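Local coordinates for protein elastinolytic metalloprotease (Pseudoalteromonas sp. CF6-2, PDB 6IK4) that probably cleaves peptide bonds as a zinc-dependent M23-family metalloendopeptidase, an elastinolytic enzyme of which this chain is the M23 peptidase part, at residues D34-T46 with G98-E110. Residues are numbered along the deposited sequence; the frame is centred on the assembly and turned at random.
Sequences DFNNGSGGWGSNT and GRYANSYNQALCE. With ZN (zinc ion), chain B.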
ATOM      1  N   ASP A  34      -1.198   5.702   0.024  1.00 11.19           N
ATOM      2  CA  ASP A  34      -1.622   5.586   1.415  1.00 10.04           C
ATOM      3  C   ASP A  34      -3.062   5.074   1.447  1.00  9.23           C
ATOM      4  O   ASP A  34      -3.959   5.712   0.891  1.00 10.91           O
ATOM      5  CB  ASP A  34      -1.503   6.932   2.136  1.00 10.11           C
ATOM      6  CG  ASP A  34      -0.067   7.410   2.219  1.00 14.16           C
ATOM      7  OD1 ASP A  34       0.835   6.561   2.147  1.00  9.75           O
ATOM      8  OD2 ASP A  34       0.165   8.626   2.367  1.00 15.30           O
ATOM      9  N   PHE A  35      -3.270   3.907   2.068  1.00  9.69           N
ATOM     10  CA  PHE A  35      -4.582   3.270   2.171  1.00 10.64           C
ATOM     11  C   PHE A  35      -5.097   3.333   3.605  1.00 11.77           C
ATOM     12  O   PHE A  35      -4.334   3.106   4.549  1.00  9.77           O
ATOM     13  CB  PHE A  35      -4.533   1.786   1.789  1.00  9.88           C
ATOM     14  CG  PHE A  35      -4.183   1.508   0.356  1.00  8.55           C
ATOM     15  CD1 PHE A  35      -4.783   2.205  -0.679  1.00  9.04           C
ATOM     16  CD2 PHE A  35      -3.263   0.524   0.054  1.00 12.77           C
ATOM     17  CE1 PHE A  35      -4.478   1.920  -1.992  1.00 12.32           C
ATOM     18  CE2 PHE A  35      -2.934   0.236  -1.256  1.00 15.03           C
ATOM     19  CZ  PHE A  35      -3.543   0.927  -2.286  1.00 10.48           C
ATOM     20  N   ASN A  36      -6.401   3.572   3.771  1.00 10.73           N
ATOM     21  CA  ASN A  36      -7.005   3.421   5.094  1.00 12.99           C
ATOM     22  C   ASN A  36      -8.477   3.064   4.930  1.00 12.44           C
ATOM     23  O   ASN A  36      -9.092   3.385   3.912  1.00 13.26           O
ATOM     24  CB  ASN A  36      -6.826   4.687   5.943  1.00 10.77           C
ATOM     25  CG  ASN A  36      -7.865   5.767   5.633  1.00 15.78           C
ATOM     26  OD1 ASN A  36      -8.918   5.829   6.268  1.00 14.35           O
ATOM     27  ND2 ASN A  36      -7.564   6.631   4.664  1.00 12.26           N
ATOM     28  N   ASN A  37      -9.044   2.384   5.930  1.00  9.95           N
ATOM     29  CA  ASN A  37     -10.431   1.946   5.812  1.00 12.07           C
ATOM     30  C   ASN A  37     -11.409   2.872   6.522  1.00 16.05           C
ATOM     31  O   ASN A  37     -12.571   2.500   6.700  1.00 14.62           O
ATOM     32  CB  ASN A  37     -10.597   0.513   6.336  1.00 11.75           C
ATOM     33  CG  ASN A  37     -10.623   0.430   7.855  1.00 16.61           C
ATOM     34  OD1 ASN A  37     -10.143   1.323   8.560  1.00 14.21           O
ATOM     35  ND2 ASN A  37     -11.177  -0.674   8.370  1.00 18.12           N
ATOM     36  N   GLY A  38     -10.968   4.054   6.949  1.00 14.84           N
ATOM     37  CA  GLY A  38     -11.884   4.978   7.592  1.00 19.10           C
ATOM     38  C   GLY A  38     -12.230   4.651   9.029  1.00 22.32           C
ATOM     39  O   GLY A  38     -13.277   5.092   9.520  1.00 20.91           O
ATOM     40  N   SER A  39     -11.373   3.909   9.733  1.00 19.41           N
ATOM     41  CA  SER A  39     -11.693   3.498  11.096  1.00 22.85           C
ATOM     42  C   SER A  39     -11.600   4.644  12.096  1.00 18.82           C
ATOM     43  O   SER A  39     -12.117   4.511  13.210  1.00 26.81           O
ATOM     44  CB  SER A  39     -10.770   2.361  11.543  1.00 20.85           C
ATOM     45  OG  SER A  39      -9.487   2.860  11.894  1.00 22.16           O
ATOM     46  N   GLY A  40     -10.938   5.749  11.749  1.00 23.72           N
ATOM     47  CA  GLY A  40     -10.840   6.884  12.645  1.00 27.87           C
ATOM     48  C   GLY A  40      -9.398   7.311  12.842  1.00 26.71           C
ATOM     49  O   GLY A  40      -8.514   6.975  12.047  1.00 26.66           O
ATOM     50  N   GLY A  41      -9.158   8.063  13.916  1.00 23.00           N
ATOM     51  CA  GLY A  41      -7.848   8.607  14.214  1.00 18.23           C
ATOM     52  C   GLY A  41      -7.014   7.671  15.068  1.00 18.15           C
ATOM     53  O   GLY A  41      -7.316   6.484  15.215  1.00 18.45           O
ATOM     54  N   TRP A  42      -5.956   8.229  15.659  1.00 18.35           N
ATOM     55  CA  TRP A  42      -5.105   7.448  16.554  1.00 17.05           C
ATOM     56  C   TRP A  42      -5.919   6.877  17.712  1.00 25.59           C
ATOM     57  O   TRP A  42      -6.799   7.543  18.267  1.00 24.88           O
ATOM     58  CB  TRP A  42      -3.960   8.308  17.084  1.00 18.84           C
ATOM     59  CG  TRP A  42      -3.134   8.922  15.999  1.00 20.30           C
ATOM     60  CD1 TRP A  42      -3.020  10.250  15.705  1.00 23.35           C
ATOM     61  CD2 TRP A  42      -2.320   8.228  15.039  1.00 20.54           C
ATOM     62  NE1 TRP A  42      -2.174  10.429  14.631  1.00 23.12           N
ATOM     63  CE2 TRP A  42      -1.736   9.203  14.200  1.00 21.96           C
ATOM     64  CE3 TRP A  42      -2.023   6.878  14.812  1.00 21.42           C
ATOM     65  CZ2 TRP A  42      -0.868   8.872  13.153  1.00 19.79           C
ATOM     66  CZ3 TRP A  42      -1.164   6.549  13.765  1.00 17.95           C
ATOM     67  CH2 TRP A  42      -0.602   7.541  12.947  1.00 18.47           C
ATOM     68  N   GLY A  43      -5.628   5.625  18.068  1.00 17.84           N
ATOM     69  CA  GLY A  43      -6.377   4.908  19.078  1.00 21.52           C
ATOM     70  C   GLY A  43      -7.554   4.111  18.559  1.00 24.68           C
ATOM     71  O   GLY A  43      -8.103   3.287  19.306  1.00 22.50           O
ATOM     72  N   SER A  44      -7.949   4.310  17.304  1.00 17.24           N
ATOM     73  CA  SER A  44      -9.114   3.635  16.758  1.00 20.51           C
ATOM     74  C   SER A  44      -8.780   2.181  16.426  1.00 17.98           C
ATOM     75  O   SER A  44      -7.641   1.724  16.549  1.00 21.05           O
ATOM     76  CB  SER A  44      -9.638   4.384  15.533  1.00 27.14           C
ATOM     77  OG  SER A  44      -8.714   4.333  14.457  1.00 22.71           O
ATOM     78  N   ASN A  45      -9.802   1.441  16.004  1.00 17.10           N
ATOM     79  CA  ASN A  45      -9.683   0.007  15.748  1.00 21.15           C
ATOM     80  C   ASN A  45      -9.206  -0.188  14.306  1.00 23.62           C
ATOM     81  O   ASN A  45      -9.982  -0.462  13.387  1.00 20.99           O
ATOM     82  CB  ASN A  45     -11.023  -0.666  16.023  1.00 24.95           C
ATOM     83  CG  ASN A  45     -11.034  -2.130  15.665  1.00 36.44           C
ATOM     84  OD1 ASN A  45     -10.085  -2.866  15.949  1.00 48.56           O
ATOM     85  ND2 ASN A  45     -12.124  -2.570  15.038  1.00 33.94           N
ATOM     86  N   THR A  46      -7.893  -0.037  14.110  1.00 18.95           N
ATOM     87  CA  THR A  46      -7.330  -0.106  12.759  1.00 15.68           C
ATOM     88  C   THR A  46      -7.334  -1.542  12.227  1.00 21.81           C
ATOM     89  O   THR A  46      -7.198  -2.498  12.995  1.00 17.10           O
ATOM     90  CB  THR A  46      -5.911   0.451  12.742  1.00 15.55           C
ATOM     91  OG1 THR A  46      -5.129  -0.169  13.774  1.00 17.96           O
ATOM     92  CG2 THR A  46      -5.923   1.963  12.937  1.00 16.52           C
ATOM     93  N   GLY A  98      -0.222  -8.004   9.391  1.00 14.87           N
ATOM     94  CA  GLY A  98      -0.154  -7.121  10.535  1.00 11.64           C
ATOM     95  C   GLY A  98      -1.289  -6.124  10.417  1.00 13.61           C
ATOM     96  O   GLY A  98      -2.111  -6.194   9.505  1.00 16.85           O
ATOM     97  N   ARG A  99      -1.333  -5.204  11.370  1.00 11.80           N
ATOM     98  CA  ARG A  99      -2.259  -4.075  11.291  1.00 13.27           C
ATOM     99  C   ARG A  99      -1.486  -2.834  10.874  1.00 13.07           C
ATOM    100  O   ARG A  99      -0.274  -2.756  11.069  1.00 15.99           O
ATOM    101  CB  ARG A  99      -2.948  -3.819  12.641  1.00 18.57           C
ATOM    102  CG  ARG A  99      -3.867  -4.931  13.098  1.00 18.55           C
ATOM    103  CD  ARG A  99      -4.336  -4.736  14.545  1.00 19.82           C
ATOM    104  NE  ARG A  99      -5.016  -3.459  14.761  1.00 25.38           N
ATOM    105  CZ  ARG A  99      -5.430  -3.022  15.954  1.00 39.72           C
ATOM    106  NH1 ARG A  99      -5.241  -3.761  17.045  1.00 33.00           N
ATOM    107  NH2 ARG A  99      -6.043  -1.849  16.059  1.00 37.19           N
ATOM    108  N   TYR A 100      -2.177  -1.847  10.298  1.00 13.83           N
ATOM    109  CA  TYR A 100      -1.515  -0.552  10.264  1.00 14.19           C
ATOM    110  C   TYR A 100      -1.741   0.099  11.616  1.00 16.47           C
ATOM    111  O   TYR A 100      -2.766  -0.125  12.262  1.00 13.88           O
ATOM    112  CB  TYR A 100      -1.937   0.348   9.090  1.00 10.36           C
ATOM    113  CG  TYR A 100      -3.369   0.811   8.897  1.00 12.82           C
ATOM    114  CD1 TYR A 100      -3.935   1.806   9.697  1.00 11.27           C
ATOM    115  CD2 TYR A 100      -4.112   0.341   7.818  1.00 13.73           C
ATOM    116  CE1 TYR A 100      -5.238   2.255   9.469  1.00 10.03           C
ATOM    117  CE2 TYR A 100      -5.398   0.787   7.578  1.00 11.79           C
ATOM    118  CZ  TYR A 100      -5.952   1.745   8.399  1.00 10.60           C
ATOM    119  OH  TYR A 100      -7.237   2.174   8.148  1.00 14.17           O
ATOM    120  N   ALA A 101      -0.727   0.826  12.073  1.00 15.30           N
ATOM    121  CA  ALA A 101      -0.625   1.202  13.474  1.00 18.04           C
ATOM    122  C   ALA A 101      -1.713   2.191  13.863  1.00 15.98           C
ATOM    123  O   ALA A 101      -2.000   3.139  13.132  1.00 17.37           O
ATOM    124  CB  ALA A 101       0.745   1.811  13.749  1.00 13.55           C
ATOM    125  N   ASN A 102      -2.318   1.962  15.027  1.00 16.64           N
ATOM    126  CA  ASN A 102      -3.268   2.907  15.601  1.00 13.91           C
ATOM    127  C   ASN A 102      -2.616   3.830  16.627  1.00 20.97           C
ATOM    128  O   ASN A 102      -3.317   4.608  17.282  1.00 22.44           O
ATOM    129  CB  ASN A 102      -4.459   2.154  16.210  1.00 15.84           C
ATOM    130  CG  ASN A 102      -4.184   1.625  17.624  1.00 20.52           C
ATOM    131  OD1 ASN A 102      -3.037   1.477  18.047  1.00 19.84           O
ATOM    132  ND2 ASN A 102      -5.251   1.333  18.350  1.00 24.76           N
ATOM    133  N   SER A 103      -1.292   3.777  16.773  1.00 19.90           N
ATOM    134  CA  SER A 103      -0.587   4.703  17.646  1.00 28.21           C
ATOM    135  C   SER A 103       0.498   5.427  16.861  1.00 27.86           C
ATOM    136  O   SER A 103       1.162   4.843  15.999  1.00 18.40           O
ATOM    137  CB  SER A 103      -0.002   3.987  18.876  1.00 27.63           C
ATOM    138  OG  SER A 103       1.221   3.353  18.577  1.00 30.16           O
ATOM    139  N   TYR A 104       0.664   6.713  17.164  1.00 17.79           N
ATOM    140  CA  TYR A 104       1.525   7.577  16.366  1.00 19.09           C
ATOM    141  C   TYR A 104       2.983   7.131  16.430  1.00 21.31           C
ATOM    142  O   TYR A 104       3.670   7.071  15.399  1.00 23.11           O
ATOM    143  CB  TYR A 104       1.364   9.023  16.852  1.00 19.53           C
ATOM    144  CG  TYR A 104       2.201  10.044  16.127  1.00 26.00           C
ATOM    145  CD1 TYR A 104       1.769  10.607  14.933  1.00 23.45           C
ATOM    146  CD2 TYR A 104       3.420  10.466  16.652  1.00 24.36           C
ATOM    147  CE1 TYR A 104       2.536  11.555  14.278  1.00 27.77           C
ATOM    148  CE2 TYR A 104       4.192  11.406  16.003  1.00 26.13           C
ATOM    149  CZ  TYR A 104       3.742  11.953  14.825  1.00 26.08           C
ATOM    150  OH  TYR A 104       4.516  12.887  14.177  1.00 34.86           O
ATOM    151  N   ASN A 105       3.473   6.812  17.635  1.00 20.10           N
ATOM    152  CA  ASN A 105       4.875   6.421  17.780  1.00 24.73           C
ATOM    153  C   ASN A 105       5.172   5.116  17.051  1.00 17.44           C
ATOM    154  O   ASN A 105       6.231   4.976  16.433  1.00 21.65           O
ATOM    155  CB  ASN A 105       5.246   6.296  19.256  1.00 21.06           C
ATOM    156  CG  ASN A 105       5.413   7.646  19.923  1.00 29.26           C
ATOM    157  OD1 ASN A 105       5.616   8.659  19.250  1.00 31.80           O
ATOM    158  ND2 ASN A 105       5.333   7.669  21.249  1.00 37.87           N
ATOM    159  N   GLN A 106       4.261   4.147  17.128  1.00 19.60           N
ATOM    160  CA  GLN A 106       4.467   2.892  16.408  1.00 19.27           C
ATOM    161  C   GLN A 106       4.432   3.103  14.901  1.00 23.47           C
ATOM    162  O   GLN A 106       5.200   2.473  14.162  1.00 18.29           O
ATOM    163  CB  GLN A 106       3.414   1.871  16.820  1.00 17.47           C
ATOM    164  CG  GLN A 106       3.486   0.558  16.035  1.00 20.79           C
ATOM    165  CD  GLN A 106       4.766  -0.185  16.300  1.00 24.43           C
ATOM    166  OE1 GLN A 106       5.346  -0.064  17.375  1.00 19.36           O
ATOM    167  NE2 GLN A 106       5.227  -0.952  15.318  1.00 18.19           N
ATOM    168  N   ALA A 107       3.532   3.971  14.426  1.00 17.02           N
ATOM    169  CA  ALA A 107       3.433   4.238  12.995  1.00 19.40           C
ATOM    170  C   ALA A 107       4.726   4.807  12.434  1.00 22.81           C
ATOM    171  O   ALA A 107       5.052   4.580  11.262  1.00 18.70           O
ATOM    172  CB  ALA A 107       2.286   5.211  12.717  1.00 17.16           C
ATOM    173  N   LEU A 108       5.469   5.558  13.240  1.00 17.61           N
ATOM    174  CA  LEU A 108       6.670   6.239  12.783  1.00 18.78           C
ATOM    175  C   LEU A 108       7.924   5.644  13.419  1.00 23.57           C
ATOM    176  O   LEU A 108       8.884   6.355  13.713  1.00 22.92           O
ATOM    177  CB  LEU A 108       6.564   7.736  13.063  1.00 22.54           C
ATOM    178  CG  LEU A 108       5.357   8.383  12.375  1.00 20.62           C
ATOM    179  CD1 LEU A 108       5.302   9.872  12.659  1.00 23.84           C
ATOM    180  CD2 LEU A 108       5.404   8.127  10.873  1.00 23.38           C
ATOM    181  N   CYS A 109       7.938   4.324  13.621  1.00 26.72           N
ATOM    182  CA  CYS A 109       9.058   3.695  14.309  1.00 23.43           C
ATOM    183  C   CYS A 109      10.370   3.825  13.540  1.00 24.27           C
ATOM    184  O   CYS A 109      11.440   3.674  14.138  1.00 34.95           O
ATOM    185  CB  CYS A 109       8.733   2.222  14.605  1.00 26.82           C
ATOM    186  SG  CYS A 109       9.164   1.002  13.323  1.00 43.83           S
ATOM    187  N   GLU A 110      10.327   4.105  12.235  1.00 22.41           N
ATOM    188  CA  GLU A 110      11.537   4.378  11.463  1.00 26.33           C
ATOM    189  C   GLU A 110      11.552   5.797  10.907  1.00 22.26           C
ATOM    190  O   GLU A 110      12.290   6.081   9.961  1.00 25.55           O
ATOM    191  CB  GLU A 110      11.710   3.379  10.316  1.00 22.18           C
ATOM    192  CG  GLU A 110      12.061   1.975  10.741  1.00 22.45           C
ATOM    193  CD  GLU A 110      12.449   1.116   9.545  1.00 32.23           C
ATOM    194  OE1 GLU A 110      13.403   1.483   8.830  1.00 39.53           O
ATOM    195  OE2 GLU A 110      11.787   0.086   9.310  1.00 26.98           O
TER
HETATM  196 ZN    ZN B 201       2.681   7.366   1.920  1.00 14.95          ZN
HETATM  197  O   HOH W   1      -8.029   3.924   9.935  1.00 17.01           O
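Thr46 OG1 is held by two groups of the facing segment: it donates to Tyr100 O at 2.8 Å, nearly in line with that carbonyl, and accepts from Arg99 NH2 at 3.0 Å, the hydroxyl lying 24° out of the guanidinium plane. With OG1 set between the backbone N and carbonyl carbon (chi1 51°), Thr46 CG2 is left to pack on Tyr100 CE1 at 3.5 Å. The Tyr100 hydroxyl accepts from the backbone, Asn37 N to Tyr100 OH at 2.9 Å, and a water joins the same OH to Ser39 OG. A phenylalanine in place of Tyr100 would probably leave Asn37 N and this water without their shared partner. Asn102 pairs twice with the 41-44 type II turn: backbone Asn102 O accepts from Gly43 N at 2.6 Å, while side-chain ND2 donates to Ser44 O, nearly in its amide plane. Tyr104 CA makes a CH-pi contact 3.8 Å from the centroid of the Trp42 six-membered ring, and the Tyr104 ring edge meets that face in an offset edge-to-face pair, planes at 90°. The contact thus ties the loop following strand 32-36, whose Asp34 binds zinc with His21 and His120, to strand 96-100 and helix 104-107, where Ala107 O is hydrogen-bonded to His79 of strand 73-81, probably an active-site residue.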